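Local coordinates for chitin oligosaccharide binding protein NagB2 (Paenibacillus sp. FPU-7, PDB 7EHU) that binds short chitin oligosaccharides, N,N'-diacetylchitobiose and N,N',N''-triacetylchitotriose, as an extracellular solute-binding protein, probably handing them on for uptake into the cell, at residues A[112-118]-A[137-142]; A[295-299]-A[377-381]. All blocks are in the same frame, centred on the assembly; numbering follows the deposited sequence.

Contact 1 of 2, residues A[112-118]-A[137-142]; sequences LPLNDIL and GKIYGL
N115, at the start of helix 115-121, bonds to the backbone at the start of strand 138-154 and to G137 just before it, docking the helix onto the strand in this solute-binding-protein fold. Its amide makes two bonds: OD1 accepts from I139 N at 2.8 Å, nearly straight at the hydrogen (165°), and ND2 donates to G137 O at 3.0 Å, lying on a lone pair in the carbonyl plane. With both ends engaged, the amide is held against rotation. CG stands beside the backbone N (chi1 -59°), which swings the amide out to the strand. One residue earlier, L114 N donates to I139 O at 2.8 Å, so I139 is held at both its N, by the N115 side chain, and its O, by the L114 backbone. Next to these polar bonds the buried L114, L118 and L142 pack closely: L114 CD1 meets L142 CG end to end at 3.8 Å, L118 CD1 crosses I139 CD1 at about a right angle (3.7 Å), and the L118 and L142 methyls slide past each other. I336 of helix 326-339 adds to the layer at L142. The solvent side holds the exposed P113 and G137 and the partly exposed N115. P113 leans obliquely on the Y140 ring, which also touches T102 and A106 of helix 100-107. A water bridges L112 O and Y140 O, 2.8 Å from each.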
ATOM      1  N   LEU A 112     -18.216  -7.728  10.087  1.00  9.39           N
ATOM      2  CA  LEU A 112     -18.335  -8.406  11.378  1.00 10.14           C
ATOM      3  C   LEU A 112     -17.482  -7.698  12.419  1.00  9.73           C
ATOM      4  O   LEU A 112     -16.274  -7.567  12.209  1.00  9.88           O
ATOM      5  CB  LEU A 112     -17.863  -9.856  11.210  1.00 10.81           C
ATOM      6  CG  LEU A 112     -18.108 -10.804  12.385  1.00 12.80           C
ATOM      7  CD1 LEU A 112     -19.590 -11.131  12.504  1.00 15.46           C
ATOM      8  CD2 LEU A 112     -17.288 -12.073  12.227  1.00 13.94           C
ATOM      9  N   PRO A 113     -18.040  -7.255  13.555  1.00 10.65           N
ATOM     10  CA  PRO A 113     -17.177  -6.743  14.627  1.00  9.72           C
ATOM     11  C   PRO A 113     -16.418  -7.901  15.265  1.00  9.20           C
ATOM     12  O   PRO A 113     -16.964  -8.983  15.502  1.00 10.32           O
ATOM     13  CB  PRO A 113     -18.162  -6.075  15.597  1.00 12.12           C
ATOM     14  CG  PRO A 113     -19.441  -6.757  15.360  1.00 13.56           C
ATOM     15  CD  PRO A 113     -19.463  -7.183  13.908  1.00 11.96           C
ATOM     16  N   LEU A 114     -15.136  -7.664  15.543  1.00  9.42           N
ATOM     17  CA  LEU A 114     -14.216  -8.738  15.908  1.00  9.93           C
ATOM     18  C   LEU A 114     -13.760  -8.727  17.364  1.00 10.28           C
ATOM     19  O   LEU A 114     -13.018  -9.627  17.761  1.00 11.36           O
ATOM     20  CB  LEU A 114     -12.978  -8.693  15.011  1.00 10.12           C
ATOM     21  CG  LEU A 114     -13.252  -8.802  13.517  1.00  9.26           C
ATOM     22  CD1 LEU A 114     -11.983  -8.709  12.718  1.00 10.53           C
ATOM     23  CD2 LEU A 114     -13.986 -10.087  13.193  1.00 10.69           C
ATOM     24  N   ASN A 115     -14.192  -7.760  18.176  1.00 11.32           N
ATOM     25  CA  ASN A 115     -13.620  -7.620  19.520  1.00 11.78           C
ATOM     26  C   ASN A 115     -13.765  -8.910  20.336  1.00 12.06           C
ATOM     27  O   ASN A 115     -12.806  -9.378  20.966  1.00 12.82           O
ATOM     28  CB  ASN A 115     -14.275  -6.441  20.251  1.00 13.41           C
ATOM     29  CG  ASN A 115     -14.106  -5.109  19.519  1.00 15.03           C
ATOM     30  OD1 ASN A 115     -14.436  -4.983  18.347  1.00 14.52           O
ATOM     31  ND2 ASN A 115     -13.637  -4.104  20.229  1.00 16.76           N
ATOM     32  N   ASP A 116     -14.971  -9.488  20.370  1.00 12.13           N
ATOM     33  CA  ASP A 116     -15.173 -10.699  21.160  1.00 13.15           C
ATOM     34  C   ASP A 116     -14.391 -11.869  20.579  1.00 12.37           C
ATOM     35  O   ASP A 116     -13.841 -12.687  21.327  1.00 12.91           O
ATOM     36  CB  ASP A 116     -16.665 -11.031  21.238  1.00 16.50           C
ATOM     37  CG  ASP A 116     -17.369 -10.320  22.383  1.00 20.55           C
ATOM     38  OD1 ASP A 116     -16.711  -9.545  23.119  1.00 22.56           O
ATOM     39  OD2 ASP A 116     -18.595 -10.548  22.558  1.00 22.03           O
ATOM     40  N   ILE A 117     -14.341 -11.970  19.251  1.00 12.05           N
ATOM     41  CA  ILE A 117     -13.554 -13.026  18.632  1.00 11.88           C
ATOM     42  C   ILE A 117     -12.093 -12.899  19.021  1.00 11.97           C
ATOM     43  O   ILE A 117     -11.427 -13.898  19.327  1.00 12.43           O
ATOM     44  CB  ILE A 117     -13.738 -13.008  17.105  1.00 13.44           C
ATOM     45  CG1 ILE A 117     -15.133 -13.509  16.760  1.00 14.99           C
ATOM     46  CG2 ILE A 117     -12.644 -13.835  16.411  1.00 14.21           C
ATOM     47  CD1 ILE A 117     -15.617 -13.054  15.402  1.00 15.81           C
ATOM     48  N   LEU A 118     -11.567 -11.674  19.013  1.00 11.88           N
ATOM     49  CA  LEU A 118     -10.168 -11.505  19.373  1.00 12.28           C
ATOM     50  C   LEU A 118      -9.908 -11.921  20.813  1.00 12.71           C
ATOM     51  O   LEU A 118      -8.879 -12.547  21.110  1.00 13.32           O
ATOM     52  CB  LEU A 118      -9.713 -10.068  19.145  1.00 13.30           C
ATOM     53  CG  LEU A 118      -9.681  -9.612  17.683  1.00 14.76           C
ATOM     54  CD1 LEU A 118      -9.186  -8.184  17.617  1.00 17.08           C
ATOM     55  CD2 LEU A 118      -8.826 -10.501  16.798  1.00 16.39           C
ATOM     56  N   GLY A 137     -14.732   2.168  18.383  1.00 18.13           N
ATOM     57  CA  GLY A 137     -14.228   1.179  19.315  1.00 17.79           C
ATOM     58  C   GLY A 137     -14.307  -0.272  18.877  1.00 16.51           C
ATOM     59  O   GLY A 137     -13.729  -1.133  19.547  1.00 19.47           O
ATOM     60  N   LYS A 138     -14.941  -0.596  17.755  1.00 14.59           N
ATOM     61  CA  LYS A 138     -15.163  -2.009  17.433  1.00 13.11           C
ATOM     62  C   LYS A 138     -14.192  -2.210  16.249  1.00 12.13           C
ATOM     63  O   LYS A 138     -13.961  -1.296  15.421  1.00 11.94           O
ATOM     64  CB  LYS A 138     -16.511  -2.036  16.831  1.00 15.70           C
ATOM     65  CG  LYS A 138     -17.660  -1.618  17.858  1.00 21.69           C
ATOM     66  CD  LYS A 138     -19.094  -1.748  17.270  1.00 26.38           C
ATOM     67  CE  LYS A 138     -18.550  -0.423  16.471  1.00 29.29           C
ATOM     68  NZ  LYS A 138     -19.123   0.388  15.441  1.00 28.14           N
ATOM     69  N   ILE A 139     -13.613  -3.391  16.196  1.00 10.89           N
ATOM     70  CA  ILE A 139     -12.584  -3.744  15.237  1.00 10.51           C
ATOM     71  C   ILE A 139     -13.259  -4.492  14.098  1.00  9.59           C
ATOM     72  O   ILE A 139     -13.963  -5.475  14.336  1.00 10.38           O
ATOM     73  CB  ILE A 139     -11.516  -4.605  15.930  1.00 11.03           C
ATOM     74  CG1 ILE A 139     -10.793  -3.799  17.027  1.00 13.03           C
ATOM     75  CG2 ILE A 139     -10.527  -5.149  14.919  1.00 11.03           C
ATOM     76  CD1 ILE A 139     -10.262  -4.639  18.167  1.00 15.11           C
ATOM     77  N   TYR A 140     -13.010  -4.059  12.863  1.00  8.93           N
ATOM     78  CA  TYR A 140     -13.714  -4.593  11.701  1.00  8.53           C
ATOM     79  C   TYR A 140     -12.798  -5.228  10.662  1.00  8.57           C
ATOM     80  O   TYR A 140     -13.262  -5.597   9.583  1.00  9.13           O
ATOM     81  CB  TYR A 140     -14.555  -3.492  11.060  1.00  9.75           C
ATOM     82  CG  TYR A 140     -15.740  -3.084  11.895  1.00 10.10           C
ATOM     83  CD1 TYR A 140     -16.861  -3.907  12.008  1.00  9.74           C
ATOM     84  CD2 TYR A 140     -15.748  -1.867  12.571  1.00 10.75           C
ATOM     85  CE1 TYR A 140     -17.965  -3.525  12.765  1.00 10.97           C
ATOM     86  CE2 TYR A 140     -16.835  -1.473  13.325  1.00 12.72           C
ATOM     87  CZ  TYR A 140     -17.949  -2.302  13.405  1.00 11.78           C
ATOM     88  OH  TYR A 140     -19.014  -1.890  14.172  1.00 14.26           O
ATOM     89  N   GLY A 141     -11.527  -5.400  10.966  1.00  8.77           N
ATOM     90  CA  GLY A 141     -10.617  -6.119  10.087  1.00  9.28           C
ATOM     91  C   GLY A 141      -9.278  -6.249  10.773  1.00  8.07           C
ATOM     92  O   GLY A 141      -9.033  -5.610  11.800  1.00  9.33           O
ATOM     93  N   LEU A 142      -8.407  -7.069  10.183  1.00  8.34           N
ATOM     94  CA  LEU A 142      -7.137  -7.418  10.816  1.00  8.41           C
ATOM     95  C   LEU A 142      -6.023  -7.266   9.790  1.00  8.53           C
ATOM     96  O   LEU A 142      -6.003  -7.995   8.787  1.00  8.67           O
ATOM     97  CB  LEU A 142      -7.147  -8.835  11.386  1.00  9.39           C
ATOM     98  CG  LEU A 142      -8.218  -9.047  12.445  1.00  9.98           C
ATOM     99  CD1 LEU A 142      -8.315 -10.515  12.817  1.00 11.27           C
ATOM    100  CD2 LEU A 142      -7.996  -8.219  13.709  1.00 11.42           C
TER
HETATM  101  O   HOH W   1     -14.653  -7.970   9.902  1.00 10.09           O

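Contact 2 of 2, residues A[295-299]-A[377-381]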
ATOM      1  N   GLY A 295      19.625  -0.437  -2.435  1.00  9.40           N
ATOM      2  CA  GLY A 295      19.500   0.253  -1.170  1.00  9.70           C
ATOM      3  C   GLY A 295      18.133   0.893  -1.065  1.00  9.32           C
ATOM      4  O   GLY A 295      17.242   0.660  -1.902  1.00  9.33           O
ATOM      5  N   TYR A 296      17.960   1.748  -0.059  1.00  9.10           N
ATOM      6  CA  TYR A 296      16.660   2.341   0.202  1.00  9.45           C
ATOM      7  C   TYR A 296      16.849   3.671   0.902  1.00  9.47           C
ATOM      8  O   TYR A 296      17.748   3.806   1.733  1.00 10.27           O
ATOM      9  CB  TYR A 296      15.860   1.419   1.108  1.00  9.90           C
ATOM     10  CG  TYR A 296      14.424   1.788   1.342  1.00  9.56           C
ATOM     11  CD1 TYR A 296      13.425   1.357   0.480  1.00  8.78           C
ATOM     12  CD2 TYR A 296      14.044   2.526   2.462  1.00  9.59           C
ATOM     13  CE1 TYR A 296      12.107   1.636   0.725  1.00  9.69           C
ATOM     14  CE2 TYR A 296      12.725   2.810   2.717  1.00  9.74           C
ATOM     15  CZ  TYR A 296      11.758   2.366   1.839  1.00  9.25           C
ATOM     16  OH  TYR A 296      10.437   2.619   2.133  1.00  9.69           O
ATOM     17  N   PHE A 297      15.974   4.631   0.599  1.00  9.77           N
ATOM     18  CA  PHE A 297      15.913   5.865   1.368  1.00  9.69           C
ATOM     19  C   PHE A 297      14.476   6.362   1.438  1.00 10.13           C
ATOM     20  O   PHE A 297      13.704   6.226   0.481  1.00  9.98           O
ATOM     21  CB  PHE A 297      16.869   6.964   0.858  1.00 10.71           C
ATOM     22  CG  PHE A 297      16.720   7.341  -0.593  1.00 10.40           C
ATOM     23  CD1 PHE A 297      17.408   6.655  -1.581  1.00 10.79           C
ATOM     24  CD2 PHE A 297      15.928   8.441  -0.963  1.00 10.83           C
ATOM     25  CE1 PHE A 297      17.308   7.033  -2.921  1.00 11.64           C
ATOM     26  CE2 PHE A 297      15.816   8.818  -2.306  1.00 11.23           C
ATOM     27  CZ  PHE A 297      16.516   8.108  -3.283  1.00 11.03           C
ATOM     28  N   ARG A 298      14.131   6.937   2.586  1.00 10.67           N
ATOM     29  CA  ARG A 298      12.830   7.547   2.717  1.00 11.30           C
ATOM     30  C   ARG A 298      12.786   8.842   1.909  1.00 11.28           C
ATOM     31  O   ARG A 298      13.804   9.397   1.495  1.00 12.08           O
ATOM     32  CB  ARG A 298      12.477   7.769   4.180  1.00 16.21           C
ATOM     33  CG  ARG A 298      13.121   8.930   4.848  1.00 19.65           C
ATOM     34  CD  ARG A 298      12.391   9.261   6.179  1.00 22.17           C
ATOM     35  NE  ARG A 298      13.200  10.154   6.984  1.00 22.97           N
ATOM     36  CZ  ARG A 298      14.117   9.774   7.869  1.00 24.96           C
ATOM     37  NH1 ARG A 298      14.343   8.495   8.124  1.00 26.27           N
ATOM     38  NH2 ARG A 298      14.798  10.697   8.515  1.00 26.02           N
ATOM     39  N   PHE A 299      11.577   9.279   1.625  1.00 11.53           N
ATOM     40  CA  PHE A 299      11.381  10.475   0.828  1.00 11.75           C
ATOM     41  C   PHE A 299      12.225  11.616   1.406  1.00 12.54           C
ATOM     42  O   PHE A 299      12.211  11.830   2.621  1.00 13.62           O
ATOM     43  CB  PHE A 299       9.893  10.856   0.801  1.00 12.88           C
ATOM     44  CG  PHE A 299       9.596  11.894  -0.241  1.00 12.81           C
ATOM     45  CD1 PHE A 299       9.734  13.249   0.046  1.00 13.78           C
ATOM     46  CD2 PHE A 299       9.248  11.525  -1.530  1.00 13.96           C
ATOM     47  CE1 PHE A 299       9.527  14.201  -0.925  1.00 15.23           C
ATOM     48  CE2 PHE A 299       9.052  12.482  -2.497  1.00 15.19           C
ATOM     49  CZ  PHE A 299       9.188  13.816  -2.188  1.00 15.95           C
ATOM     50  N   ALA A 377      15.361   3.301   7.735  1.00 24.79           N
ATOM     51  CA  ALA A 377      14.654   4.486   7.255  1.00 24.59           C
ATOM     52  C   ALA A 377      13.384   4.749   8.059  1.00 25.24           C
ATOM     53  O   ALA A 377      13.035   5.911   8.311  1.00 25.65           O
ATOM     54  CB  ALA A 377      14.342   4.306   5.764  1.00 24.42           C
ATOM     55  N   GLN A 378      12.669   3.691   8.456  1.00 26.25           N
ATOM     56  CA  GLN A 378      11.445   3.854   9.245  1.00 28.82           C
ATOM     57  C   GLN A 378      11.765   4.246  10.688  1.00 28.65           C
ATOM     58  O   GLN A 378      11.119   5.142  11.255  1.00 29.52           O
ATOM     59  CB  GLN A 378      10.646   2.543   9.209  1.00 32.98           C
ATOM     60  CG  GLN A 378       9.222   2.588   9.792  1.00 37.34           C
ATOM     61  CD  GLN A 378       9.085   1.990  11.180  1.00 41.72           C
ATOM     62  OE1 GLN A 378      10.024   1.410  11.727  1.00 42.95           O
ATOM     63  NE2 GLN A 378       7.891   2.121  11.755  1.00 43.42           N
ATOM     64  N   ALA A 379      12.776   3.599  11.280  1.00 27.90           N
ATOM     65  CA  ALA A 379      13.119   3.822  12.681  1.00 28.90           C
ATOM     66  C   ALA A 379      13.633   5.234  12.916  1.00 29.62           C
ATOM     67  O   ALA A 379      13.356   5.829  13.967  1.00 31.33           O
ATOM     68  CB  ALA A 379      14.171   2.803  13.111  1.00 28.96           C
ATOM     69  N   SER A 380      14.410   5.778  11.980  1.00 28.97           N
ATOM     70  CA  SER A 380      14.964   7.113  12.170  1.00 28.75           C
ATOM     71  C   SER A 380      13.994   8.221  11.772  1.00 26.56           C
ATOM     72  O   SER A 380      14.329   9.393  11.960  1.00 27.55           O
ATOM     73  CB  SER A 380      16.244   7.279  11.346  1.00 30.22           C
ATOM     74  OG  SER A 380      16.033   6.778  10.044  1.00 30.62           O
ATOM     75  N   ALA A 381      12.833   7.891  11.206  1.00 23.88           N
ATOM     76  CA  ALA A 381      11.831   8.899  10.891  1.00 20.97           C
ATOM     77  C   ALA A 381      11.221   9.458  12.169  1.00 19.86           C
ATOM     78  O   ALA A 381      11.121   8.772  13.188  1.00 21.37           O
ATOM     79  CB  ALA A 381      10.712   8.279  10.056  1.00 20.58           C
TER
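R298 NH1 is gripped by two acceptors at the C-terminal end of helix 369-379: A377 O at 2.9 Å and S380 OG at 3.1 Å. The serine oxygen lies practically in the guanidinium plane, whereas the carbonyl oxygen sits 20° out of it; the arginine nitrogen meets A377 O on a lone pair, in the carbonyl plane. Carbonyls at a helix end carry partial negative charge, which probably favours a cation here. The side chain leaves the backbone with CG between N and the carbonyl carbon (chi1 78°), then runs extended to NE, carrying the guanidinium across to the helix end. A381 CA rests over one face, 3.7 Å above the plane and toward its rim. S380 OG also bonds to E376 O, and R298 NH2 to N308 OD1, so both partners are tied further into the chain. Beside this polar end, A377 CB points at the edge of the Y296 ring, in its plane, 3.8 Å from CE2. The contact thus joins the last turn of helix 369-379 to the end of strand 294-297, which pairs with strand 138-154; Y152 of that strand meets Y296 edge-to-face, while F297 turns away toward F173 of helix 170-182.

Overall arrangement
Contact 1 closes before contact 2 opens along the chain, and the two do not touch: their centres are 32 Å apart and their nearest atoms about 17 Å. What joins them is the mixed sheet. Strand 138-154 begins in contact 1 and runs on to pair antiparallel with strand 294-297 of contact 2, so one long strand, interrupted by a bulge or short loop, leads from one to the other. The nearest bound NAG is about 10 Å from the L142 side chain and about 12 Å from that of Y296, so neither contact touches the sugar. Each contact docks a helix onto the same framework, contact 1 at a helix start and contact 2 at a helix end.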